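PDB 1SH7: extracellular subtilisin-like serine proteinase from Vibrio sp. PA-44, which probably cleaves peptide bonds within proteins as a calcium-binding, secreted serine endopeptidase of the subtilisin family from a cold-adapted bacterium. Local coordinates for residues D9-R14 against K267-L272; L197-S202 against P224-V229. One frame throughout, in Å; residues are numbered along the deposited sequence.

Interaction 1. Residues D9-R14 against K267-L272; sequences DRIDQR and KLLYSL. With CA (calcium ion), chain E.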
ATOM      1  N   ASP A   9      -6.874 -11.655  -6.840  1.00 10.33           N
ATOM      2  CA  ASP A   9      -6.864 -13.080  -7.142  1.00 10.31           C
ATOM      3  C   ASP A   9      -5.545 -13.731  -6.701  1.00 10.46           C
ATOM      4  O   ASP A   9      -5.538 -14.823  -6.117  1.00 11.19           O
ATOM      5  CB  ASP A   9      -7.053 -13.279  -8.644  1.00  9.91           C
ATOM      6  CG  ASP A   9      -7.254 -14.734  -9.037  1.00 12.66           C
ATOM      7  OD1 ASP A   9      -7.490 -14.974 -10.256  1.00 11.22           O
ATOM      8  OD2 ASP A   9      -7.213 -15.682  -8.224  1.00  8.88           O
ATOM      9  N   ARG A  10      -4.435 -13.066  -6.968  1.00  9.33           N
ATOM     10  CA  ARG A  10      -3.127 -13.600  -6.630  1.00  9.32           C
ATOM     11  C   ARG A  10      -2.806 -13.708  -5.125  1.00  8.91           C
ATOM     12  O   ARG A  10      -2.093 -14.612  -4.725  1.00  8.52           O
ATOM     13  CB  ARG A  10      -2.016 -12.743  -7.243  1.00  8.62           C
ATOM     14  CG  ARG A  10      -0.643 -13.362  -7.212  1.00  8.02           C
ATOM     15  CD  ARG A  10      -0.508 -14.677  -7.969  1.00  7.94           C
ATOM     16  NE  ARG A  10       0.736 -15.401  -7.730  1.00  8.64           N
ATOM     17  CZ  ARG A  10       0.977 -16.244  -6.710  1.00  9.97           C
ATOM     18  NH1 ARG A  10       2.146 -16.868  -6.645  1.00 10.93           N
ATOM     19  NH2 ARG A  10       0.051 -16.512  -5.798  1.00  9.54           N
ATOM     20  N   ILE A  11      -3.287 -12.784  -4.308  1.00  9.30           N
ATOM     21  CA  ILE A  11      -2.728 -12.628  -2.972  1.00 10.34           C
ATOM     22  C   ILE A  11      -3.375 -13.565  -1.962  1.00 10.83           C
ATOM     23  O   ILE A  11      -2.851 -13.690  -0.883  1.00 10.74           O
ATOM     24  CB  ILE A  11      -2.804 -11.145  -2.481  1.00 10.07           C
ATOM     25  CG1 ILE A  11      -4.253 -10.725  -2.279  1.00 10.70           C
ATOM     26  CG2 ILE A  11      -2.033 -10.220  -3.422  1.00 10.99           C
ATOM     27  CD1 ILE A  11      -4.401  -9.385  -1.701  1.00 12.67           C
ATOM     28  N   ASP A  12      -4.490 -14.216  -2.322  1.00 11.45           N
ATOM     29  CA  ASP A  12      -5.129 -15.225  -1.455  1.00 11.33           C
ATOM     30  C   ASP A  12      -4.729 -16.688  -1.753  1.00 11.32           C
ATOM     31  O   ASP A  12      -5.437 -17.608  -1.325  1.00 12.06           O
ATOM     32  CB  ASP A  12      -6.654 -15.113  -1.522  1.00 12.12           C
ATOM     33  CG  ASP A  12      -7.231 -15.725  -2.800  1.00 12.47           C
ATOM     34  OD1 ASP A  12      -8.427 -16.064  -2.831  1.00 13.89           O
ATOM     35  OD2 ASP A  12      -6.535 -15.916  -3.825  1.00 11.78           O
ATOM     36  N   GLN A  13      -3.620 -16.887  -2.474  1.00 10.88           N
ATOM     37  CA  GLN A  13      -3.146 -18.218  -2.867  1.00 10.50           C
ATOM     38  C   GLN A  13      -1.644 -18.216  -3.040  1.00 10.48           C
ATOM     39  O   GLN A  13      -1.013 -17.171  -3.290  1.00  8.61           O
ATOM     40  CB  GLN A  13      -3.865 -18.707  -4.143  1.00 10.35           C
ATOM     41  CG  GLN A  13      -3.697 -17.790  -5.350  1.00 11.13           C
ATOM     42  CD  GLN A  13      -4.486 -18.319  -6.535  1.00 12.26           C
ATOM     43  OE1 GLN A  13      -5.673 -18.035  -6.645  1.00 11.54           O
ATOM     44  NE2 GLN A  13      -3.842 -19.119  -7.389  1.00 12.20           N
ATOM     45  N   ARG A  14      -1.072 -19.400  -2.863  1.00 10.49           N
ATOM     46  CA  ARG A  14       0.368 -19.592  -2.866  1.00 10.69           C
ATOM     47  C   ARG A  14       0.931 -19.640  -4.281  1.00 10.21           C
ATOM     48  O   ARG A  14       1.925 -19.015  -4.568  1.00  9.04           O
ATOM     49  CB  ARG A  14       0.685 -20.900  -2.124  1.00 11.05           C
ATOM     50  CG  ARG A  14       0.368 -20.859  -0.623  1.00 11.73           C
ATOM     51  CD  ARG A  14       1.117 -19.778   0.098  1.00 10.54           C
ATOM     52  NE  ARG A  14       0.897 -19.809   1.553  1.00 12.65           N
ATOM     53  CZ  ARG A  14       1.298 -18.834   2.361  1.00 13.13           C
ATOM     54  NH1 ARG A  14       1.917 -17.790   1.857  1.00 11.25           N
ATOM     55  NH2 ARG A  14       1.090 -18.896   3.677  1.00 14.41           N
ATOM     56  N   LYS A 267       9.804 -12.928  -1.535  1.00 10.36           N
ATOM     57  CA  LYS A 267       8.562 -12.956  -0.785  1.00 10.44           C
ATOM     58  C   LYS A 267       7.475 -12.209  -1.534  1.00  9.88           C
ATOM     59  O   LYS A 267       7.682 -11.100  -1.958  1.00  9.76           O
ATOM     60  CB  LYS A 267       8.739 -12.317   0.584  1.00 11.65           C
ATOM     61  CG  LYS A 267       9.749 -13.080   1.500  1.00 12.47           C
ATOM     62  CD  LYS A 267       9.632 -12.578   2.928  1.00 14.47           C
ATOM     63  CE  LYS A 267      10.788 -13.078   3.826  1.00 19.54           C
ATOM     64  NZ  LYS A 267      12.112 -12.447   3.526  1.00 22.29           N
ATOM     65  N   LEU A 268       6.321 -12.850  -1.679  1.00 10.31           N
ATOM     66  CA  LEU A 268       5.173 -12.288  -2.343  1.00 10.36           C
ATOM     67  C   LEU A 268       3.999 -12.192  -1.349  1.00 10.52           C
ATOM     68  O   LEU A 268       3.718 -13.128  -0.569  1.00 10.83           O
ATOM     69  CB  LEU A 268       4.792 -13.181  -3.529  1.00 10.94           C
ATOM     70  CG  LEU A 268       3.590 -12.789  -4.386  1.00 11.82           C
ATOM     71  CD1 LEU A 268       3.885 -11.510  -5.113  1.00 12.13           C
ATOM     72  CD2 LEU A 268       3.197 -13.910  -5.346  1.00 12.32           C
ATOM     73  N   LEU A 269       3.290 -11.079  -1.410  1.00  9.46           N
ATOM     74  CA  LEU A 269       2.167 -10.805  -0.497  1.00  9.68           C
ATOM     75  C   LEU A 269       1.139 -11.899  -0.497  1.00  9.64           C
ATOM     76  O   LEU A 269       0.753 -12.400  -1.551  1.00  9.48           O
ATOM     77  CB  LEU A 269       1.484  -9.527  -0.944  1.00  9.53           C
ATOM     78  CG  LEU A 269       0.791  -8.524  -0.026  1.00 12.50           C
ATOM     79  CD1 LEU A 269      -0.469  -7.949  -0.619  1.00  9.24           C
ATOM     80  CD2 LEU A 269       0.671  -8.841   1.453  1.00 12.93           C
ATOM     81  N   TYR A 270       0.689 -12.250   0.711  1.00  9.36           N
ATOM     82  CA  TYR A 270      -0.335 -13.240   0.963  1.00  9.56           C
ATOM     83  C   TYR A 270      -1.267 -12.675   2.025  1.00  9.92           C
ATOM     84  O   TYR A 270      -0.817 -12.173   3.038  1.00  8.81           O
ATOM     85  CB  TYR A 270       0.304 -14.547   1.437  1.00 10.00           C
ATOM     86  CG  TYR A 270      -0.622 -15.708   1.674  1.00 10.80           C
ATOM     87  CD1 TYR A 270      -1.178 -16.424   0.612  1.00 11.19           C
ATOM     88  CD2 TYR A 270      -0.895 -16.148   2.979  1.00 10.15           C
ATOM     89  CE1 TYR A 270      -1.989 -17.548   0.847  1.00 12.46           C
ATOM     90  CE2 TYR A 270      -1.693 -17.241   3.209  1.00 12.66           C
ATOM     91  CZ  TYR A 270      -2.244 -17.950   2.126  1.00 13.10           C
ATOM     92  OH  TYR A 270      -3.036 -19.052   2.374  1.00 15.52           O
ATOM     93  N   SER A 271      -2.566 -12.777   1.775  1.00 10.69           N
ATOM     94  CA  SER A 271      -3.561 -11.991   2.496  1.00 10.48           C
ATOM     95  C   SER A 271      -4.200 -12.742   3.674  1.00 11.87           C
ATOM     96  O   SER A 271      -4.925 -12.130   4.459  1.00  9.91           O
ATOM     97  CB  SER A 271      -4.674 -11.586   1.535  1.00 10.95           C
ATOM     98  OG  SER A 271      -5.415 -12.724   1.085  1.00  8.61           O
ATOM     99  N   LEU A 272      -3.941 -14.046   3.749  1.00 12.57           N
ATOM    100  CA  LEU A 272      -4.649 -14.954   4.632  1.00 13.58           C
ATOM    101  C   LEU A 272      -3.825 -15.328   5.858  1.00 14.56           C
ATOM    102  O   LEU A 272      -2.605 -15.213   5.850  1.00 14.31           O
ATOM    103  CB  LEU A 272      -5.035 -16.216   3.860  1.00 14.06           C
ATOM    104  CG  LEU A 272      -5.892 -16.043   2.596  1.00 14.39           C
ATOM    105  CD1 LEU A 272      -6.220 -17.410   1.935  1.00 13.78           C
ATOM    106  CD2 LEU A 272      -7.166 -15.285   2.968  1.00 18.41           C
TER
HETATM  107 CA    CA E1292      -7.279 -16.564  -5.956  1.00 11.52          CA
HETATM  108  O   HOH W   1      -8.058 -18.286  -4.631  1.00 12.63           O
HETATM  109  O   HOH W   2       0.930 -15.030  -2.362  1.00 11.13           O
HETATM  110  O   HOH W   3      -1.124 -21.733   2.816  1.00 25.74           O

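Interaction 2. Residues L197-S202 against P224-V229; sequences LFAPGS and PHVAGV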
ATOM      1  N   LEU A 197       9.159  -6.961   0.426  1.00 10.89           N
ATOM      2  CA  LEU A 197       8.363  -7.972  -0.302  1.00 10.54           C
ATOM      3  C   LEU A 197       7.788  -7.388  -1.585  1.00 10.37           C
ATOM      4  O   LEU A 197       7.818  -6.169  -1.781  1.00 11.16           O
ATOM      5  CB  LEU A 197       7.230  -8.554   0.575  1.00 10.95           C
ATOM      6  CG  LEU A 197       5.922  -7.761   0.734  1.00 10.64           C
ATOM      7  CD1 LEU A 197       4.850  -8.513   1.498  1.00 11.26           C
ATOM      8  CD2 LEU A 197       6.221  -6.449   1.442  1.00 10.86           C
ATOM      9  N   PHE A 198       7.267  -8.272  -2.438  1.00 10.34           N
ATOM     10  CA  PHE A 198       6.625  -7.924  -3.688  1.00  9.60           C
ATOM     11  C   PHE A 198       5.110  -8.038  -3.518  1.00  9.43           C
ATOM     12  O   PHE A 198       4.615  -8.861  -2.747  1.00  9.52           O
ATOM     13  CB  PHE A 198       7.053  -8.905  -4.809  1.00  9.79           C
ATOM     14  CG  PHE A 198       8.481  -8.718  -5.266  1.00 11.03           C
ATOM     15  CD1 PHE A 198       9.511  -9.526  -4.769  1.00 10.87           C
ATOM     16  CD2 PHE A 198       8.805  -7.727  -6.169  1.00 11.64           C
ATOM     17  CE1 PHE A 198      10.813  -9.334  -5.158  1.00 11.92           C
ATOM     18  CE2 PHE A 198      10.132  -7.538  -6.555  1.00 10.36           C
ATOM     19  CZ  PHE A 198      11.125  -8.347  -6.052  1.00 12.47           C
ATOM     20  N   ALA A 199       4.365  -7.263  -4.296  1.00  8.66           N
ATOM     21  CA  ALA A 199       2.919  -7.439  -4.392  1.00  8.21           C
ATOM     22  C   ALA A 199       2.480  -7.079  -5.832  1.00  9.57           C
ATOM     23  O   ALA A 199       3.239  -6.447  -6.560  1.00  9.22           O
ATOM     24  CB  ALA A 199       2.227  -6.521  -3.364  1.00  7.58           C
ATOM     25  N   PRO A 200       1.262  -7.461  -6.239  1.00  9.77           N
ATOM     26  CA  PRO A 200       0.742  -7.084  -7.557  1.00  9.49           C
ATOM     27  C   PRO A 200       0.811  -5.584  -7.876  1.00  9.16           C
ATOM     28  O   PRO A 200       0.247  -4.759  -7.143  1.00  8.31           O
ATOM     29  CB  PRO A 200      -0.711  -7.575  -7.497  1.00 10.62           C
ATOM     30  CG  PRO A 200      -0.652  -8.771  -6.599  1.00  9.97           C
ATOM     31  CD  PRO A 200       0.301  -8.295  -5.496  1.00  9.90           C
ATOM     32  N   GLY A 201       1.484  -5.238  -8.971  1.00  9.21           N
ATOM     33  CA  GLY A 201       1.598  -3.843  -9.374  1.00 10.06           C
ATOM     34  C   GLY A 201       1.523  -3.485 -10.837  1.00 10.39           C
ATOM     35  O   GLY A 201       1.383  -2.295 -11.176  1.00 10.28           O
ATOM     36  N   SER A 202       1.575  -4.495 -11.709  1.00 10.40           N
ATOM     37  CA  SER A 202       1.390  -4.314 -13.139  1.00 10.40           C
ATOM     38  C   SER A 202      -0.072  -4.534 -13.540  1.00 11.09           C
ATOM     39  O   SER A 202      -0.684  -5.521 -13.145  1.00 10.41           O
ATOM     40  CB  SER A 202       2.337  -5.243 -13.897  1.00 10.68           C
ATOM     41  OG  SER A 202       3.674  -4.720 -13.819  1.00 10.63           O
ATOM     42  N   PRO A 224      -0.510  -0.461  -1.954  1.00  8.62           N
ATOM     43  CA  PRO A 224      -1.838  -0.571  -1.345  1.00  7.63           C
ATOM     44  C   PRO A 224      -2.379  -1.981  -1.234  1.00  8.14           C
ATOM     45  O   PRO A 224      -3.174  -2.179  -0.340  1.00  6.86           O
ATOM     46  CB  PRO A 224      -2.713   0.368  -2.198  1.00  7.84           C
ATOM     47  CG  PRO A 224      -1.935   0.552  -3.527  1.00  8.62           C
ATOM     48  CD  PRO A 224      -0.522   0.450  -3.112  1.00  7.65           C
ATOM     49  N   HIS A 225      -1.927  -2.936  -2.054  1.00  9.06           N
ATOM     50  CA  HIS A 225      -2.245  -4.337  -1.806  1.00 10.02           C
ATOM     51  C   HIS A 225      -1.743  -4.706  -0.404  1.00  9.43           C
ATOM     52  O   HIS A 225      -2.474  -5.354   0.369  1.00  9.06           O
ATOM     53  CB  HIS A 225      -1.658  -5.281  -2.869  1.00 10.88           C
ATOM     54  CG  HIS A 225      -2.380  -5.248  -4.192  1.00  9.42           C
ATOM     55  ND1 HIS A 225      -2.052  -4.354  -5.187  1.00  9.18           N
ATOM     56  CD2 HIS A 225      -3.365  -6.028  -4.701  1.00  9.60           C
ATOM     57  CE1 HIS A 225      -2.830  -4.551  -6.242  1.00  7.95           C
ATOM     58  NE2 HIS A 225      -3.643  -5.562  -5.969  1.00  8.98           N
ATOM     59  N   VAL A 226      -0.519  -4.295  -0.096  1.00  8.60           N
ATOM     60  CA  VAL A 226       0.103  -4.583   1.181  1.00  8.45           C
ATOM     61  C   VAL A 226      -0.620  -3.816   2.310  1.00  8.41           C
ATOM     62  O   VAL A 226      -0.900  -4.388   3.361  1.00  8.73           O
ATOM     63  CB  VAL A 226       1.639  -4.285   1.187  1.00  8.03           C
ATOM     64  CG1 VAL A 226       2.271  -4.729   2.510  1.00  8.40           C
ATOM     65  CG2 VAL A 226       2.365  -4.961   0.030  1.00  6.88           C
ATOM     66  N   ALA A 227      -0.952  -2.544   2.099  1.00  8.93           N
ATOM     67  CA  ALA A 227      -1.699  -1.790   3.099  1.00  8.96           C
ATOM     68  C   ALA A 227      -3.073  -2.407   3.358  1.00  9.54           C
ATOM     69  O   ALA A 227      -3.554  -2.423   4.484  1.00  8.91           O
ATOM     70  CB  ALA A 227      -1.866  -0.379   2.670  1.00  9.30           C
ATOM     71  N   GLY A 228      -3.706  -2.878   2.281  1.00  9.57           N
ATOM     72  CA  GLY A 228      -4.969  -3.588   2.353  1.00  9.35           C
ATOM     73  C   GLY A 228      -4.841  -4.797   3.262  1.00  9.15           C
ATOM     74  O   GLY A 228      -5.665  -5.012   4.155  1.00 10.05           O
ATOM     75  N   VAL A 229      -3.785  -5.566   3.070  1.00  8.74           N
ATOM     76  CA  VAL A 229      -3.582  -6.773   3.861  1.00  8.95           C
ATOM     77  C   VAL A 229      -3.211  -6.443   5.334  1.00  9.56           C
ATOM     78  O   VAL A 229      -3.686  -7.105   6.265  1.00  8.76           O
ATOM     79  CB  VAL A 229      -2.532  -7.691   3.193  1.00  9.31           C
ATOM     80  CG1 VAL A 229      -2.109  -8.806   4.132  1.00 10.55           C
ATOM     81  CG2 VAL A 229      -3.091  -8.292   1.898  1.00  8.75           C
TER

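Interaction 1. Residues D9-R14 against K267-L272
Arg14 lays its guanidinium flat on the ring of Tyr270 where the calcium-binding segment 9-14 meets segment 267-272. The planes are 12° apart, with Arg14 CZ 3.4 Å from the centroid of the Tyr270 ring, a stacked cation-pi pair. A bend at chi2 (-59°) folds the arginine chain back so that its CD also rests over the same ring. Asp274 forms a salt bridge with Arg14 NH2, giving the stacked cation an anionic partner, and Arg252 is a further polar partner of this guanidinium.

Polar bonding across the contact centres on one backbone oxygen. Ser271 N donates to Ile11 O at 2.8 Å, and Tyr270 CA adds a CA-H...O contact to that same oxygen. A bridging water donates to both Gln13 O and Leu269 O, carrying the backbone link further along. Within segment 9-14, Arg10 NH1 donates to Arg14 O (3.0 Å), which lies in the guanidinium plane, and Asp183 forms a salt bridge with NH1.

Apolar packing fills in around these bonds. Ile11 CG2 meets Leu269 CD1 at 3.9 Å, the two side chains running side by side, while Leu268 CD2 sits over one face of the Arg10 guanidinium, 3.4 Å from Arg10 NH1.

The calcium ion is gripped by Asp9 through both O and OD2, Asp12 through OD2 and Gln13 through OE1, with a water that also donates to Asp12 OD1, an acceptor for Asn23 N as well; Asp19 and Asn21 complete the protein ligands. The contact thus joins an N-terminal calcium site of this subtilase catalytic domain to the chain near its C-terminal end.

Interaction 2. Residues L197-S202 against P224-V229
Strand 197-200 crosses helix 224-229 almost perpendicularly, their axes 99° apart in direction and 8.1 Å apart at closest approach, with Ala199 and His225 the nearest pair of CA atoms at 6.6 Å. No hydrogen bond spans the two, and the join rests on packing by a few buried side chains.

Ala199 CB lies at the middle of the contact. It touches Val226 CG2 at 3.7 Å and also meets the CB of His225, so one methyl lies against two consecutive helix residues. Val226 has CG1 anti to its own backbone N (chi1 -175°), which leaves CG2 as the branch that faces the strand. The same CG2 reaches Leu197 CD2, a looser touch at 4.4 Å. Val176 of the adjoining strand 174-179 packs on both Ala199 and Val226, continuing this apolar layer across the sheet.

Pro200 meets the imidazole of His225 from above. Its CB stands 3.9 Å from the centroid of the His225 ring and 14° off the ring normal, a CH-pi contact over the face that is displaced slightly toward the rim. Although Pro200 O approaches His225 ND1 closely, the angle is poor for a hydrogen bond; the nitrogen is instead bonded to Met221 O within helix 219-236. That intrahelical bond would restrain the rotation of the ring presented to the proline.

Packing of this kind belongs to the alpha/beta core of subtilases, where a parallel sheet is flanked by helices. Here one of its two outermost strands, 197-200, lies against helix 219-236, whose first turn holds Ser220, the predicted charge-relay serine.

Two contacts whose centres lie 9 Å apart show how a subtilase can tie its chain ends to its core. In sequence order, the calcium-binding segment 9-14 comes first, then strand 197-200 and helix 219-236, and finally 267-272, so interaction 2 falls wholly between the two halves of interaction 1. They meet directly: Lys267 and Leu269 form probable backbone hydrogen bonds with Phe198 on the last strand of the parallel sheet, and Leu269 CD1 packs against His225 O. Segment 267-272 therefore bridges that edge strand, the helix and segment 9-14, so the first calcium site, the end of the parallel sheet and helix 219-236 are joined through one segment.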